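PDB 6IX1: 2S Albumin protein from Dolichos, which is a seed albumin with a hemopexin-type beta-propeller fold, probably serving in storage or ligand binding. Local coordinates for residues A7-R12 against A176-P181; A13-F18 against R26-P31; T34-L39 against D214-L219. All coordinates share one frame; numbering follows the deposited sequence.

Interaction 1. Residues A7-R12 against A176-P181; sequences AFRSSR and ASHKEP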
loop_
_atom_site.group_PDB
_atom_site.type_symbol
_atom_site.label_atom_id
_atom_site.label_comp_id
_atom_site.label_asym_id
_atom_site.label_seq_id
_atom_site.Cartn_x
_atom_site.Cartn_y
_atom_site.Cartn_z
ATOM N N ALA A 7 -0.928 2.785 -1.617
ATOM C CA ALA A 7 -1.654 2.080 -2.677
ATOM C C ALA A 7 -2.337 0.853 -2.125
ATOM O O ALA A 7 -1.896 0.280 -1.082
ATOM C CB ALA A 7 -0.652 1.701 -3.747
ATOM N N PHE A 8 -3.349 0.354 -2.810
ATOM C CA PHE A 8 -3.847 -0.997 -2.534
ATOM C C PHE A 8 -4.495 -1.576 -3.780
ATOM O O PHE A 8 -4.937 -0.842 -4.686
ATOM C CB PHE A 8 -4.769 -1.027 -1.303
ATOM C CG PHE A 8 -6.122 -0.375 -1.410
ATOM C CD1 PHE A 8 -7.172 -1.008 -2.078
ATOM C CD2 PHE A 8 -6.301 0.859 -0.836
ATOM C CE1 PHE A 8 -8.407 -0.391 -2.132
ATOM C CE2 PHE A 8 -7.574 1.439 -0.868
ATOM C CZ PHE A 8 -8.605 0.829 -1.553
ATOM N N ARG A 9 -4.504 -2.888 -3.817
ATOM C CA ARG A 9 -5.030 -3.685 -4.919
ATOM C C ARG A 9 -6.536 -3.853 -4.765
ATOM O O ARG A 9 -7.035 -4.291 -3.715
ATOM C CB ARG A 9 -4.339 -5.069 -4.873
ATOM C CG ARG A 9 -4.812 -6.006 -5.948
ATOM C CD ARG A 9 -4.255 -7.389 -5.890
ATOM N NE ARG A 9 -4.574 -8.060 -4.653
ATOM C CZ ARG A 9 -4.063 -9.263 -4.325
ATOM N NH1 ARG A 9 -3.157 -9.835 -5.058
ATOM N NH2 ARG A 9 -4.406 -9.782 -3.137
ATOM N N SER A 10 -7.289 -3.495 -5.816
ATOM C CA SER A 10 -8.737 -3.625 -5.761
ATOM C C SER A 10 -9.128 -5.096 -5.917
ATOM O O SER A 10 -8.471 -5.888 -6.570
ATOM C CB SER A 10 -9.377 -2.843 -6.881
ATOM O OG SER A 10 -10.765 -2.975 -6.804
ATOM N N SER A 11 -10.325 -5.408 -5.390
ATOM C CA SER A 11 -11.047 -6.629 -5.799
ATOM C C SER A 11 -11.362 -6.693 -7.310
ATOM O O SER A 11 -11.453 -7.782 -7.848
ATOM C CB SER A 11 -12.313 -6.759 -4.990
ATOM O OG SER A 11 -13.138 -5.643 -5.289
ATOM N N ARG A 12 -11.388 -5.553 -7.969
ATOM C CA ARG A 12 -11.634 -5.525 -9.429
ATOM C C ARG A 12 -10.370 -5.830 -10.163
ATOM O O ARG A 12 -9.304 -5.177 -9.849
ATOM C CB ARG A 12 -12.186 -4.150 -9.784
ATOM C CG ARG A 12 -13.597 -3.900 -9.239
ATOM C CD ARG A 12 -14.640 -4.767 -9.861
ATOM N NE ARG A 12 -15.909 -4.663 -9.304
ATOM C CZ ARG A 12 -16.877 -3.845 -9.732
ATOM N NH1 ARG A 12 -16.610 -2.937 -10.643
ATOM N NH2 ARG A 12 -18.083 -3.936 -9.209
ATOM N N ALA A 176 0.256 -5.269 -3.802
ATOM C CA ALA A 176 0.382 -6.556 -4.437
ATOM C C ALA A 176 -0.301 -6.526 -5.813
ATOM O O ALA A 176 -1.386 -5.964 -5.948
ATOM C CB ALA A 176 -0.370 -7.569 -3.608
ATOM N N SER A 177 0.343 -7.124 -6.786
ATOM C CA SER A 177 -0.272 -7.204 -8.128
ATOM C C SER A 177 -1.373 -8.242 -8.195
ATOM O O SER A 177 -1.377 -9.182 -7.393
ATOM C CB SER A 177 0.805 -7.563 -9.130
ATOM O OG SER A 177 0.307 -7.560 -10.414
ATOM N N HIS A 178 -2.264 -8.075 -9.152
ATOM C CA HIS A 178 -3.162 -9.178 -9.511
ATOM C C HIS A 178 -2.420 -10.356 -10.128
ATOM O O HIS A 178 -2.960 -11.441 -10.161
ATOM C CB HIS A 178 -4.238 -8.635 -10.486
ATOM C CG HIS A 178 -5.239 -7.769 -9.773
ATOM N ND1 HIS A 178 -5.068 -6.428 -9.589
ATOM C CD2 HIS A 178 -6.421 -8.088 -9.182
ATOM C CE1 HIS A 178 -6.119 -5.943 -8.955
ATOM N NE2 HIS A 178 -6.939 -6.924 -8.690
ATOM N N LYS A 179 -1.246 -10.046 -10.653
ATOM C CA LYS A 179 -0.401 -11.114 -11.198
ATOM C C LYS A 179 0.471 -11.650 -10.077
ATOM O O LYS A 179 1.440 -11.023 -9.668
ATOM C CB LYS A 179 0.441 -10.612 -12.346
ATOM C CG LYS A 179 1.313 -11.644 -13.030
ATOM C CD LYS A 179 2.172 -11.070 -14.134
ATOM C CE LYS A 179 3.206 -12.036 -14.667
ATOM N NZ LYS A 179 2.529 -13.227 -15.206
ATOM N N GLU A 180 0.041 -12.727 -9.445
ATOM C CA GLU A 180 0.757 -13.275 -8.283
ATOM C C GLU A 180 2.030 -13.909 -8.773
ATOM O O GLU A 180 2.033 -14.418 -9.882
ATOM C CB GLU A 180 -0.103 -14.298 -7.564
ATOM C CG GLU A 180 -1.310 -13.678 -6.875
ATOM C CD GLU A 180 -1.998 -14.715 -6.005
ATOM O OE1 GLU A 180 -2.118 -15.848 -6.447
ATOM O OE2 GLU A 180 -2.462 -14.379 -4.960
ATOM N N PRO A 181 3.139 -13.934 -7.976
ATOM C CA PRO A 181 3.292 -13.270 -6.681
ATOM C C PRO A 181 4.122 -11.999 -6.837
ATOM O O PRO A 181 5.197 -11.806 -6.259
ATOM C CB PRO A 181 4.121 -14.298 -5.949
ATOM C CG PRO A 181 5.063 -14.824 -6.998
ATOM C CD PRO A 181 4.328 -14.725 -8.318
HETATM O O HOH W 1 -2.488 -12.225 -3.438
#
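Arg9 and His178 meet where the first and last four-stranded sheets of a hemopexin-type beta-propeller come together, Arg9 at the end of strand 6-9, His178 in the loop that follows strand 173-176. Arg9 reaches out from its strand, its CG anti to the backbone N (chi1 179°), and the chain then bends at chi3 to bring the guanidinium over Ala176. The methyl CB of Ala176 sits over one face of that group, 3.9 Å from Arg9 NH1. The same NH1 donates to Ser177 O at 3.0 Å; the oxygen lies close to the guanidinium plane, but the N-H arrives from above the carbonyl plane. NH1 is also held by a water, 3.0 Å away, which accepts from it and donates to Glu180 OE2, so the two opposite charges are joined through solvent and not directly.

On the aliphatic side, Arg9 CG rests over one face of the His178 ring, a CH-pi contact 3.6 Å from the centroid. Arg9 CD presses on the carbonyl oxygen of Ala176 at 3.2 Å, and this oxygen is buried by the contact without a hydrogen-bond partner. The ring's NE2 donates to Ser10 O (2.8 Å), in the carbonyl plane though with a bent N-H...O angle of 136°. With ND1 bonded to the hydroxyl of Tyr29, both ring nitrogens are engaged and the rotation of the imidazole is fixed. Ser10 and Ser177 each shape their own loop by an ST turn, Ser10 OG accepting from Arg12 N and Ser177 OG from Lys179 N.

Around this junction, Phe8 stacks on Tyr17 of strand 15-20, Arg9 N is bonded to Asp67 of strand 64-67, and Ser177 packs on Glu182 and Tyr184 of strand 182-187.

Interaction 2. Residues A13-F18 against R26-P31; sequences AYEVYF and RVYYTP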
loop_
_atom_site.group_PDB
_atom_site.type_symbol
_atom_site.label_atom_id
_atom_site.label_comp_id
_atom_site.label_asym_id
_atom_site.label_seq_id
_atom_site.Cartn_x
_atom_site.Cartn_y
_atom_site.Cartn_z
ATOM N N ALA A 13 -10.392 -6.731 -11.112
ATOM C CA ALA A 13 -9.179 -7.217 -11.755
ATOM C C ALA A 13 -8.388 -6.060 -12.343
ATOM O O ALA A 13 -8.902 -5.198 -13.069
ATOM C CB ALA A 13 -9.487 -8.264 -12.786
ATOM N N TYR A 14 -7.100 -6.060 -12.042
ATOM C CA TYR A 14 -6.156 -5.084 -12.607
ATOM C C TYR A 14 -6.541 -3.635 -12.362
ATOM O O TYR A 14 -6.131 -2.765 -13.116
ATOM C CB TYR A 14 -5.764 -5.397 -14.063
ATOM C CG TYR A 14 -4.968 -6.671 -14.114
ATOM C CD1 TYR A 14 -3.610 -6.631 -13.875
ATOM C CD2 TYR A 14 -5.510 -7.934 -14.323
ATOM C CE1 TYR A 14 -2.867 -7.802 -13.767
ATOM C CE2 TYR A 14 -4.783 -9.109 -14.198
ATOM C CZ TYR A 14 -3.432 -9.042 -13.958
ATOM O OH TYR A 14 -2.645 -10.169 -13.882
ATOM N N GLU A 15 -7.159 -3.402 -11.212
ATOM C CA GLU A 15 -7.364 -2.037 -10.716
ATOM C C GLU A 15 -6.538 -1.815 -9.427
ATOM O O GLU A 15 -6.514 -2.691 -8.541
ATOM C CB GLU A 15 -8.847 -1.736 -10.473
ATOM C CG GLU A 15 -9.630 -1.826 -11.735
ATOM C CD GLU A 15 -11.095 -1.417 -11.644
ATOM O OE1 GLU A 15 -11.427 -0.576 -10.800
ATOM O OE2 GLU A 15 -11.848 -1.875 -12.548
ATOM N N VAL A 16 -5.976 -0.616 -9.342
ATOM C CA VAL A 16 -5.175 -0.190 -8.187
ATOM C C VAL A 16 -5.647 1.224 -7.799
ATOM O O VAL A 16 -6.027 2.044 -8.650
ATOM C CB VAL A 16 -3.652 -0.231 -8.452
ATOM C CG1 VAL A 16 -3.223 0.680 -9.633
ATOM C CG2 VAL A 16 -2.864 0.164 -7.206
ATOM N N TYR A 17 -5.684 1.452 -6.491
ATOM C CA TYR A 17 -5.905 2.784 -5.941
ATOM C C TYR A 17 -4.576 3.377 -5.478
ATOM O O TYR A 17 -3.840 2.709 -4.746
ATOM C CB TYR A 17 -6.864 2.713 -4.751
ATOM C CG TYR A 17 -8.287 2.332 -5.079
ATOM C CD1 TYR A 17 -8.627 1.013 -5.143
ATOM C CD2 TYR A 17 -9.279 3.261 -5.380
ATOM C CE1 TYR A 17 -9.898 0.583 -5.462
ATOM C CE2 TYR A 17 -10.572 2.843 -5.675
ATOM C CZ TYR A 17 -10.878 1.485 -5.761
ATOM O OH TYR A 17 -12.118 0.999 -6.089
ATOM N N PHE A 18 -4.277 4.573 -5.923
ATOM C CA PHE A 18 -3.096 5.331 -5.520
ATOM C C PHE A 18 -3.525 6.584 -4.791
ATOM O O PHE A 18 -4.326 7.336 -5.342
ATOM C CB PHE A 18 -2.215 5.762 -6.688
ATOM C CG PHE A 18 -1.544 4.670 -7.473
ATOM C CD1 PHE A 18 -0.819 3.720 -6.862
ATOM C CD2 PHE A 18 -1.573 4.634 -8.847
ATOM C CE1 PHE A 18 -0.151 2.750 -7.567
ATOM C CE2 PHE A 18 -0.861 3.715 -9.567
ATOM C CZ PHE A 18 -0.148 2.748 -8.918
ATOM N N ARG A 26 -7.765 5.945 -9.423
ATOM C CA ARG A 26 -7.954 4.516 -9.625
ATOM C C ARG A 26 -7.443 4.237 -11.037
ATOM O O ARG A 26 -7.848 4.942 -11.988
ATOM C CB ARG A 26 -9.415 4.121 -9.479
ATOM C CG ARG A 26 -9.625 2.649 -9.716
ATOM C CD ARG A 26 -11.034 2.281 -9.263
ATOM N NE ARG A 26 -12.037 3.142 -9.877
ATOM C CZ ARG A 26 -12.749 2.958 -10.953
ATOM N NH1 ARG A 26 -12.857 1.811 -11.487
ATOM N NH2 ARG A 26 -13.449 3.986 -11.328
ATOM N N VAL A 27 -6.553 3.281 -11.222
ATOM C CA VAL A 27 -5.885 2.974 -12.483
ATOM C C VAL A 27 -6.137 1.525 -12.883
ATOM O O VAL A 27 -6.091 0.632 -11.972
ATOM C CB VAL A 27 -4.362 3.278 -12.297
ATOM C CG1 VAL A 27 -3.559 2.802 -13.509
ATOM C CG2 VAL A 27 -4.080 4.758 -12.051
ATOM N N TYR A 28 -6.339 1.312 -14.170
ATOM C CA TYR A 28 -6.429 -0.007 -14.796
ATOM C C TYR A 28 -5.034 -0.284 -15.321
ATOM O O TYR A 28 -4.592 0.355 -16.299
ATOM C CB TYR A 28 -7.473 0.084 -15.917
ATOM C CG TYR A 28 -7.979 -1.220 -16.479
ATOM C CD1 TYR A 28 -8.277 -2.277 -15.662
ATOM C CD2 TYR A 28 -8.435 -1.266 -17.804
ATOM C CE1 TYR A 28 -8.953 -3.379 -16.128
ATOM C CE2 TYR A 28 -9.030 -2.406 -18.286
ATOM C CZ TYR A 28 -9.380 -3.425 -17.441
ATOM O OH TYR A 28 -10.008 -4.555 -17.971
ATOM N N TYR A 29 -4.312 -1.189 -14.683
ATOM C CA TYR A 29 -2.833 -1.300 -14.897
ATOM C C TYR A 29 -2.519 -2.541 -15.717
ATOM O O TYR A 29 -3.268 -3.504 -15.767
ATOM C CB TYR A 29 -2.031 -1.211 -13.590
ATOM C CG TYR A 29 -2.241 -2.319 -12.643
ATOM C CD1 TYR A 29 -3.311 -2.345 -11.779
ATOM C CD2 TYR A 29 -1.265 -3.308 -12.568
ATOM C CE1 TYR A 29 -3.455 -3.373 -10.880
ATOM C CE2 TYR A 29 -1.456 -4.371 -11.723
ATOM C CZ TYR A 29 -2.550 -4.416 -10.872
ATOM O OH TYR A 29 -2.618 -5.501 -10.037
ATOM N N THR A 30 -1.297 -2.490 -16.227
ATOM C CA THR A 30 -0.860 -3.443 -17.259
ATOM C C THR A 30 0.553 -3.881 -16.903
ATOM O O THR A 30 1.530 -3.217 -17.207
ATOM C CB THR A 30 -0.946 -2.857 -18.661
ATOM O OG1 THR A 30 -0.106 -1.680 -18.767
ATOM C CG2 THR A 30 -2.388 -2.550 -18.998
ATOM N N PRO A 31 0.756 -5.026 -16.204
ATOM C CA PRO A 31 2.114 -5.452 -15.878
ATOM C C PRO A 31 2.998 -5.556 -17.110
ATOM O O PRO A 31 2.594 -6.092 -18.147
ATOM C CB PRO A 31 1.889 -6.841 -15.270
ATOM C CG PRO A 31 0.539 -6.700 -14.586
ATOM C CD PRO A 31 -0.264 -5.860 -15.551
#
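Glu15 and Arg26 form a salt bridge across two neighbouring antiparallel strands, with Arg26 NH1 donating to Glu15 OE1 at 2.9 Å and a nearly straight N-H...O angle of 165°. The carboxylate oxygen lies in the guanidinium plane, yet the N-H comes to it from above the carboxylate plane, as the two flat groups are turned 44° apart. Arg26 NH2 has a further partner in Thr40 OG1, which helps to hold the guanidinium in place.

The backbone carries the next layer. Val16 and Val27 make a hydrogen-bonded pair, Val16 N to Val27 O and Val27 N to Val16 O, both 2.9 Å. Tyr29 N adds a bond to Tyr14 O, continuing the ladder by one more rung. The non-hydrogen-bonded pairs, Glu15 with Tyr28 and Tyr17 with Arg26, lie to either side of the valines, and CA-H...O contacts such as Arg26 CA to Val16 O fill in between.

Packing divides by face. With Glu15 and Tyr28, the Tyr17 ring and the Arg26 chain share one side; these last two run alongside each other, Arg26 CD approaching Tyr17 OH to 3.6 Å. On the other side Val16 CG1 meets Val27 CB at 3.9 Å and Tyr29 CD1 at 3.7 Å. The Tyr29 ring, its CG lodged between backbone N and carbonyl carbon (chi1 66°), carries Tyr14 CD1 over one face. Tyr14 CE1 in turn touches Pro31 CG at 3.7 Å. Trp216 and Phe175 extend this aromatic layer, meeting Phe18 and Tyr29 edge-to-face.

Strands 15-20 and 23-28 form a beta hairpin at the centre of a four-stranded antiparallel meander, the arrangement of a blade in a hemopexin-type propeller.

Interaction 3. Residues T34-L39 against D214-L219; sequences TDDKIL and DGWPCL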
loop_
_atom_site.group_PDB
_atom_site.type_symbol
_atom_site.label_atom_id
_atom_site.label_comp_id
_atom_site.label_asym_id
_atom_site.label_seq_id
_atom_site.Cartn_x
_atom_site.Cartn_y
_atom_site.Cartn_z
ATOM N N THR A 34 3.624 -0.013 -20.623
ATOM C CA THR A 34 3.205 1.343 -20.263
ATOM C C THR A 34 1.782 1.620 -20.730
ATOM O O THR A 34 1.519 2.740 -21.103
ATOM C CB THR A 34 4.155 2.358 -20.857
ATOM O OG1 THR A 34 4.204 2.226 -22.277
ATOM C CG2 THR A 34 5.542 2.189 -20.305
ATOM N N ASP A 35 0.877 0.667 -20.559
ATOM C CA ASP A 35 -0.482 0.754 -21.082
ATOM C C ASP A 35 -1.513 0.992 -19.986
ATOM O O ASP A 35 -2.708 0.925 -20.196
ATOM C CB ASP A 35 -0.861 -0.488 -21.893
ATOM C CG ASP A 35 -0.145 -0.550 -23.239
ATOM O OD1 ASP A 35 0.318 0.521 -23.746
ATOM O OD2 ASP A 35 -0.028 -1.694 -23.705
ATOM N N ASP A 36 -1.040 1.372 -18.786
ATOM C CA ASP A 36 -1.942 1.694 -17.688
ATOM C C ASP A 36 -2.799 2.898 -18.061
ATOM O O ASP A 36 -2.273 3.825 -18.665
ATOM C CB ASP A 36 -1.195 1.963 -16.407
ATOM C CG ASP A 36 0.112 1.197 -16.315
ATOM O OD1 ASP A 36 1.080 1.778 -16.852
ATOM O OD2 ASP A 36 0.126 0.037 -15.783
ATOM N N LYS A 37 -4.045 2.907 -17.599
ATOM C CA LYS A 37 -4.941 4.041 -17.854
ATOM C C LYS A 37 -5.752 4.379 -16.613
ATOM O O LYS A 37 -6.143 3.460 -15.915
ATOM C CB LYS A 37 -5.862 3.806 -19.083
ATOM C CG LYS A 37 -5.158 3.486 -20.379
ATOM C CD LYS A 37 -4.301 4.588 -20.925
ATOM C CE LYS A 37 -3.929 4.119 -22.344
ATOM N NZ LYS A 37 -2.798 4.837 -22.877
ATOM N N ILE A 38 -6.118 5.630 -16.541
ATOM C CA ILE A 38 -6.914 6.120 -15.413
ATOM C C ILE A 38 -8.390 5.734 -15.639
ATOM O O ILE A 38 -8.941 5.851 -16.748
ATOM C CB ILE A 38 -6.729 7.652 -15.318
ATOM C CG1 ILE A 38 -5.285 8.002 -14.966
ATOM C CG2 ILE A 38 -7.744 8.211 -14.339
ATOM C CD1 ILE A 38 -5.008 9.449 -14.860
ATOM N N LEU A 39 -9.018 5.316 -14.549
ATOM C CA LEU A 39 -10.445 5.055 -14.434
ATOM C C LEU A 39 -11.140 6.117 -13.589
ATOM O O LEU A 39 -12.287 6.446 -13.853
ATOM C CB LEU A 39 -10.759 3.668 -13.876
ATOM C CG LEU A 39 -10.220 2.505 -14.677
ATOM C CD1 LEU A 39 -10.445 1.214 -13.944
ATOM C CD2 LEU A 39 -10.928 2.463 -16.014
ATOM N N ASP A 214 8.182 6.829 -15.834
ATOM C CA ASP A 214 8.610 6.045 -16.989
ATOM C C ASP A 214 7.802 4.769 -17.169
ATOM O O ASP A 214 7.513 4.350 -18.286
ATOM C CB ASP A 214 10.106 5.777 -16.921
ATOM C CG ASP A 214 10.906 7.105 -17.046
ATOM O OD1 ASP A 214 10.418 8.066 -17.617
ATOM O OD2 ASP A 214 11.984 7.209 -16.538
ATOM N N GLY A 215 7.472 4.123 -16.061
ATOM C CA GLY A 215 6.700 2.861 -16.119
ATOM C C GLY A 215 5.186 3.049 -16.132
ATOM O O GLY A 215 4.466 2.206 -16.619
ATOM N N TRP A 216 4.769 4.194 -15.603
ATOM C CA TRP A 216 3.335 4.560 -15.404
ATOM C C TRP A 216 3.057 5.931 -16.005
ATOM O O TRP A 216 2.724 6.890 -15.325
ATOM C CB TRP A 216 3.033 4.575 -13.907
ATOM C CG TRP A 216 3.159 3.207 -13.290
ATOM C CD1 TRP A 216 4.322 2.585 -12.888
ATOM C CD2 TRP A 216 2.106 2.338 -12.878
ATOM N NE1 TRP A 216 4.047 1.366 -12.339
ATOM C CE2 TRP A 216 2.693 1.186 -12.299
ATOM C CE3 TRP A 216 0.719 2.456 -12.864
ATOM C CZ2 TRP A 216 1.943 0.158 -11.773
ATOM C CZ3 TRP A 216 -0.023 1.418 -12.399
ATOM C CH2 TRP A 216 0.563 0.291 -11.848
ATOM N N PRO A 217 3.295 6.106 -17.328
ATOM C CA PRO A 217 3.162 7.427 -17.898
ATOM C C PRO A 217 1.772 8.072 -17.827
ATOM O O PRO A 217 1.646 9.276 -17.967
ATOM C CB PRO A 217 3.652 7.285 -19.320
ATOM C CG PRO A 217 3.464 5.801 -19.609
ATOM C CD PRO A 217 3.763 5.102 -18.287
ATOM N N CYS A 218 0.769 7.264 -17.526
ATOM C CA CYS A 218 -0.593 7.822 -17.413
ATOM C C CYS A 218 -0.685 8.770 -16.216
ATOM O O CYS A 218 -1.657 9.517 -16.140
ATOM C CB CYS A 218 -1.709 6.757 -17.377
ATOM S SG CYS A 218 -1.772 5.826 -15.794
ATOM N N LEU A 219 0.305 8.730 -15.317
ATOM C CA LEU A 219 0.338 9.593 -14.137
ATOM C C LEU A 219 1.093 10.898 -14.370
ATOM O O LEU A 219 1.153 11.666 -13.429
ATOM C CB LEU A 219 0.944 8.847 -12.974
ATOM C CG LEU A 219 0.208 7.557 -12.573
ATOM C CD1 LEU A 219 0.958 6.946 -11.421
ATOM C CD2 LEU A 219 -1.284 7.776 -12.260
HETATM O O HOH W 2 0.718 4.330 -17.755
#
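Asp36 and Trp216 meet where the first four-stranded blade of the hemopexin-type propeller, near the start of its last strand, faces the C-terminal chain that leaves helix 212-215, bringing distant ends of the sequence together.

The polar side is indirect. Water 2 accepts from Cys218 N at 2.9 Å and lies within hydrogen-bonding reach of Asp36 OD1 (2.7 Å) and, more distantly, of Asp36 O; the water has more acceptors around it than protons to give. Asp36 OD1 and Gly215 O come within 3.4 Å, but both are acceptors, so nothing bonds them directly. The other carboxylate oxygen, OD2, is bonded to Thr30 N, which helps to fix the group.

Flat-group contact comes next. The carboxylate of Asp36 lies over one face of the indole, its plane only 12° from that of the ring, with OD2 3.7 Å from Trp216 CZ3. Rings of Tyr184 and Tyr191 meet the tryptophan edge-to-face.

Van der Waals contacts, many of them carbon against carbonyl oxygen, flank these. Thr34 CB touches Pro217 CG at 3.7 Å, and Thr34 CG2 approaches Asp214 O. The CB of Cys218 points toward residues 34-39, 3.3 Å from Asp36 O, with SG beside Asp36 CB. Ile38 CG1 lies 4.2 Å from Cys218 SG. Farther along, the end of the Ile38 side chain rests on the backbone of the 3-10 turn, CD1 3.6 Å from Cys218 O.

In the fold
From the N terminus, residues 7-12 open interaction 1, which closes only at 176-181 and encloses most of the chain. Nested inside that loop is interaction 2, a local hairpin in which 13-18 meets 26-31. Residues 34-39 then follow in series, and interaction 3 closes at 214-219, so it crosses interaction 1. The two long-range contacts thus tie the first sheet to the last sheet and to the C-terminal chain after it, at centres about 16 Å apart. Interaction 2 bridges them within the first sheet: probable backbone bonds run from Ser10 N to Glu15 O on one flank and from Tyr28 N to Lys37 O on the other.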